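Local coordinates for protein flagellin hook IN motif family (Aeromonas hydrophila subsp. hydrophila, PDB 6XI1) that probably serves as a calcium-binding stalk of tandem cadherin-like beta-sandwich repeats that extends an RTX adhesin toward its target, at residues T79-E82 / G83-T87; V90-S93 / K94-L98. All coordinates share one frame; numbering follows the deposited sequence.

Contact 1: T79-E82 / G83-T87; sequences TITE and GGAWT
Ile-80 and Trp-86 face each other as a non-hydrogen-bonded pair just below the turn of the antiparallel beta hairpin formed by strands 77-80 and 85-91. The reversal is a type I turn with a G1 bulge. Its evidence is threefold: Gly-84 N donates to Thr-81 O at 2.9 Å, Thr-81 N donates to Ala-85 O at 3.0 Å, and Gly-84 has a positive phi of 93°. One pair further back, Thr-79 and Thr-87 exchange two backbone hydrogen bonds, with their side chains lying side by side.

The side chain of Ile-80 runs along the partner strand toward the turn. Its CB lies 4.1 Å from Trp-86 CB. CG1 is set anti to the backbone N (chi1 -163°), which carries it over the Gly-84 backbone, 3.7 Å from Gly-84 C. At the tip, CD1 comes within 3.8 Å of Gly-84 O and also sits at the edge of the Trp-86 indole, near the ring plane. The indole itself leads away from the hairpin partner: NE1 donates to Ser-30 O, and the side chain also touches Val-120 and Ile-122 of strand 117-125.

Thr-81 fastens the turn from the side chain. Its OG1 accepts from Ala-85 N at 3.1 Å (N-H...O angle 152°) and, only weakly, from Gly-83 N at 3.2 Å. Two amides thus converge on one hydroxyl oxygen, while the methyl branch, CG2, rests 3.6 Å from Ala-85 O.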
loop_
_atom_site.group_PDB
_atom_site.type_symbol
_atom_site.label_atom_id
_atom_site.label_comp_id
_atom_site.label_asym_id
_atom_site.label_seq_id
_atom_site.Cartn_x
_atom_site.Cartn_y
_atom_site.Cartn_z
ATOM N N THR A 79 42.913 -8.514 -62.059
ATOM C CA THR A 79 43.279 -9.128 -63.368
ATOM C C THR A 79 43.482 -8.005 -64.388
ATOM O O THR A 79 42.847 -6.963 -64.250
ATOM C CB THR A 79 42.240 -10.147 -63.835
ATOM O OG1 THR A 79 41.076 -9.414 -64.187
ATOM C CG2 THR A 79 41.871 -11.183 -62.803
ATOM N N ILE A 80 44.375 -8.198 -65.362
ATOM C CA ILE A 80 44.605 -7.219 -66.462
ATOM C C ILE A 80 44.569 -7.967 -67.809
ATOM O O ILE A 80 44.985 -9.132 -67.855
ATOM C CB ILE A 80 45.904 -6.426 -66.236
ATOM C CG1 ILE A 80 45.955 -5.164 -67.102
ATOM C CG2 ILE A 80 47.134 -7.306 -66.419
ATOM C CD1 ILE A 80 46.973 -4.127 -66.670
ATOM N N THR A 81 43.991 -7.341 -68.834
ATOM C CA THR A 81 43.990 -7.848 -70.236
ATOM C C THR A 81 45.294 -7.421 -70.932
ATOM O O THR A 81 45.955 -6.477 -70.459
ATOM C CB THR A 81 42.763 -7.357 -71.018
ATOM O OG1 THR A 81 42.966 -5.964 -71.209
ATOM C CG2 THR A 81 41.439 -7.595 -70.325
ATOM N N GLU A 82 45.617 -8.062 -72.067
ATOM C CA GLU A 82 46.700 -7.611 -72.996
ATOM C C GLU A 82 46.568 -6.108 -73.266
ATOM O O GLU A 82 47.599 -5.421 -73.337
ATOM C CB GLU A 82 46.637 -8.367 -74.326
ATOM C CG GLU A 82 46.662 -9.875 -74.177
ATOM C CD GLU A 82 46.844 -10.614 -75.490
ATOM O OE1 GLU A 82 47.700 -10.190 -76.307
ATOM O OE2 GLU A 82 46.115 -11.600 -75.695
ATOM N N GLY A 83 45.334 -5.604 -73.391
ATOM C CA GLY A 83 45.048 -4.194 -73.738
ATOM C C GLY A 83 45.241 -3.241 -72.576
ATOM O O GLY A 83 45.137 -2.018 -72.793
ATOM N N GLY A 84 45.488 -3.764 -71.369
ATOM C CA GLY A 84 45.794 -2.947 -70.174
ATOM C C GLY A 84 44.556 -2.625 -69.352
ATOM O O GLY A 84 44.627 -1.715 -68.499
ATOM N N ALA A 85 43.438 -3.287 -69.624
ATOM C CA ALA A 85 42.182 -3.081 -68.872
ATOM C C ALA A 85 42.237 -3.962 -67.624
ATOM O O ALA A 85 42.123 -5.187 -67.795
ATOM C CB ALA A 85 40.968 -3.386 -69.700
ATOM N N TRP A 86 42.375 -3.341 -66.446
ATOM C CA TRP A 86 42.428 -4.039 -65.133
ATOM C C TRP A 86 41.090 -3.904 -64.399
ATOM O O TRP A 86 40.353 -2.906 -64.577
ATOM C CB TRP A 86 43.611 -3.595 -64.250
ATOM C CG TRP A 86 43.662 -2.147 -63.893
ATOM C CD1 TRP A 86 44.459 -1.209 -64.453
ATOM C CD2 TRP A 86 42.945 -1.481 -62.830
ATOM N NE1 TRP A 86 44.260 0.008 -63.874
ATOM C CE2 TRP A 86 43.343 -0.127 -62.860
ATOM C CE3 TRP A 86 42.027 -1.898 -61.860
ATOM C CZ2 TRP A 86 42.840 0.819 -61.970
ATOM C CZ3 TRP A 86 41.512 -0.956 -60.995
ATOM C CH2 TRP A 86 41.908 0.374 -61.049
ATOM N N THR A 87 40.776 -4.967 -63.670
ATOM C CA THR A 87 39.570 -5.105 -62.831
ATOM C C THR A 87 40.050 -5.529 -61.445
ATOM O O THR A 87 40.720 -6.553 -61.345
ATOM C CB THR A 87 38.593 -6.122 -63.427
ATOM O OG1 THR A 87 38.374 -5.677 -64.766
ATOM C CG2 THR A 87 37.291 -6.240 -62.657
#

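Contact 2: V90-S93 / K94-L98; sequences VDNS and KVQYL. With CA (calcium ion), chain L; CA (calcium ion), chain M.
The Gln-96 chain bends sharply at its second torsion (chi2 -60°), which turns its amide back toward Asn-92; the two side chains meet obliquely, their amide planes 78° apart. Gln-96 NE2 donates to Asn-92 O at 2.9 Å in an almost straight bond (179°). The acceptor lies in the Gln-96 amide plane, whereas the donor approaches from above the Asn-92 carbonyl plane. The same carbonyl oxygen also takes a weak bond from Val-95 N. The bond from NE2 is consistent with holding the amide so that Gln-96 OE1 faces one calcium ion, which it binds at 2.4 Å. Asn-92 ND2 is hydrogen-bonded to Asp-38, a ligand of that same ion.

The loop that follows strand 85-91 thereby serves the calcium-binding junction between cadherin-like repeats. Gln-96 O (2.3 Å) and Leu-98 O (2.2 Å), in a type I turn from Val-95 to Leu-98, both bind a second calcium ion; Glu-37, Val-127, Asp-129 and Asp-162 also bind that ion.

On the inner side, Val-90 CG2 and Val-95 CG1 meet tip to tip at 4.1 Å beside Leu-44. At the surface Lys-94 crosses Asp-91, its bent chain leaving NZ 3.8 Å from OD2, a long salt bridge, while Lys-94 N bonds to Asp-91 O at 3.0 Å.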
loop_
_atom_site.group_PDB
_atom_site.type_symbol
_atom_site.label_atom_id
_atom_site.label_comp_id
_atom_site.label_asym_id
_atom_site.label_seq_id
_atom_site.Cartn_x
_atom_site.Cartn_y
_atom_site.Cartn_z
ATOM N N VAL A 90 36.796 -7.524 -54.801
ATOM C CA VAL A 90 36.899 -8.047 -53.408
ATOM C C VAL A 90 35.492 -8.409 -52.932
ATOM O O VAL A 90 34.535 -7.654 -53.239
ATOM C CB VAL A 90 37.639 -7.057 -52.482
ATOM C CG1 VAL A 90 36.869 -5.757 -52.303
ATOM C CG2 VAL A 90 37.961 -7.675 -51.124
ATOM N N ASP A 91 35.370 -9.553 -52.243
ATOM C CA ASP A 91 34.107 -9.963 -51.576
ATOM C C ASP A 91 33.745 -8.884 -50.548
ATOM O O ASP A 91 34.550 -8.651 -49.634
ATOM C CB ASP A 91 34.240 -11.329 -50.907
ATOM C CG ASP A 91 34.323 -12.494 -51.884
ATOM O OD1 ASP A 91 33.785 -12.372 -53.000
ATOM O OD2 ASP A 91 34.941 -13.501 -51.529
ATOM N N ASN A 92 32.588 -8.255 -50.707
ATOM C CA ASN A 92 32.030 -7.304 -49.709
ATOM C C ASN A 92 32.037 -7.921 -48.296
ATOM O O ASN A 92 32.258 -7.178 -47.329
ATOM C CB ASN A 92 30.622 -6.904 -50.090
ATOM C CG ASN A 92 30.129 -5.731 -49.282
ATOM O OD1 ASN A 92 30.841 -4.754 -49.086
ATOM N ND2 ASN A 92 28.893 -5.829 -48.837
ATOM N N SER A 93 31.871 -9.241 -48.187
ATOM C CA SER A 93 31.820 -9.974 -46.893
ATOM C C SER A 93 33.159 -9.836 -46.158
ATOM O O SER A 93 33.158 -9.836 -44.922
ATOM C CB SER A 93 31.429 -11.431 -47.099
ATOM O OG SER A 93 32.460 -12.140 -47.771
ATOM N N LYS A 94 34.271 -9.658 -46.872
ATOM C CA LYS A 94 35.614 -9.708 -46.266
ATOM C C LYS A 94 36.040 -8.329 -45.743
ATOM O O LYS A 94 37.090 -8.257 -45.104
ATOM C CB LYS A 94 36.656 -10.191 -47.284
ATOM C CG LYS A 94 36.558 -11.650 -47.713
ATOM C CD LYS A 94 37.737 -12.066 -48.606
ATOM C CE LYS A 94 38.306 -13.443 -48.312
ATOM N NZ LYS A 94 37.695 -14.480 -49.177
ATOM N N VAL A 95 35.318 -7.252 -46.061
ATOM C CA VAL A 95 35.729 -5.879 -45.648
ATOM C C VAL A 95 34.732 -5.305 -44.633
ATOM O O VAL A 95 34.883 -4.129 -44.289
ATOM C CB VAL A 95 35.889 -4.959 -46.869
ATOM C CG1 VAL A 95 36.912 -5.504 -47.855
ATOM C CG2 VAL A 95 34.557 -4.719 -47.564
ATOM N N GLN A 96 33.803 -6.116 -44.129
ATOM C CA GLN A 96 32.746 -5.653 -43.187
ATOM C C GLN A 96 33.429 -5.128 -41.934
ATOM O O GLN A 96 32.943 -4.146 -41.374
ATOM C CB GLN A 96 31.777 -6.783 -42.848
ATOM C CG GLN A 96 30.889 -7.199 -44.015
ATOM C CD GLN A 96 30.031 -6.084 -44.542
ATOM O OE1 GLN A 96 29.196 -5.494 -43.833
ATOM N NE2 GLN A 96 30.265 -5.748 -45.811
ATOM N N TYR A 97 34.570 -5.721 -41.561
ATOM C CA TYR A 97 35.288 -5.411 -40.298
ATOM C C TYR A 97 35.797 -3.966 -40.280
ATOM O O TYR A 97 36.147 -3.479 -39.200
ATOM C CB TYR A 97 36.438 -6.380 -40.062
ATOM C CG TYR A 97 37.652 -6.098 -40.900
ATOM C CD1 TYR A 97 37.778 -6.631 -42.170
ATOM C CD2 TYR A 97 38.705 -5.358 -40.409
ATOM C CE1 TYR A 97 38.900 -6.373 -42.951
ATOM C CE2 TYR A 97 39.812 -5.055 -41.199
ATOM C CZ TYR A 97 39.920 -5.591 -42.473
ATOM O OH TYR A 97 40.989 -5.278 -43.276
ATOM N N LEU A 98 35.872 -3.292 -41.435
ATOM C CA LEU A 98 36.351 -1.894 -41.465
ATOM C C LEU A 98 35.238 -0.991 -40.903
ATOM O O LEU A 98 34.050 -1.176 -41.254
ATOM C CB LEU A 98 36.713 -1.502 -42.893
ATOM C CG LEU A 98 37.872 -2.266 -43.537
ATOM C CD1 LEU A 98 37.912 -1.952 -45.011
ATOM C CD2 LEU A 98 39.209 -1.899 -42.872
HETATM CA CA CA L . 31.974 -2.032 -41.399
HETATM CA CA CA M . 28.611 -3.251 -43.304
HETATM O O HOH W 1 34.646 -8.635 -42.562
HETATM O O HOH W 2 27.257 -1.278 -42.631
HETATM O O HOH W 3 26.472 -4.124 -43.726
#

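From the N terminus, contact 1 comes first: residues 79-87 close the hairpin that pairs strand 77-80 with strand 85-91. The chain then runs along strand 85-91 and leaves it in contact 2, where residues 90-98 fold into the loop leading to strand 103-111. The two contacts lie in series, neither nested nor crossed, and have no direct touch apart from chain continuity. Their centres are about 24 Å apart, with the tight turn before the start of strand 85-91 and the calcium-binding residues just beyond its end. Both contacts also reach strand 43-53, the strand's other neighbour in the sheet.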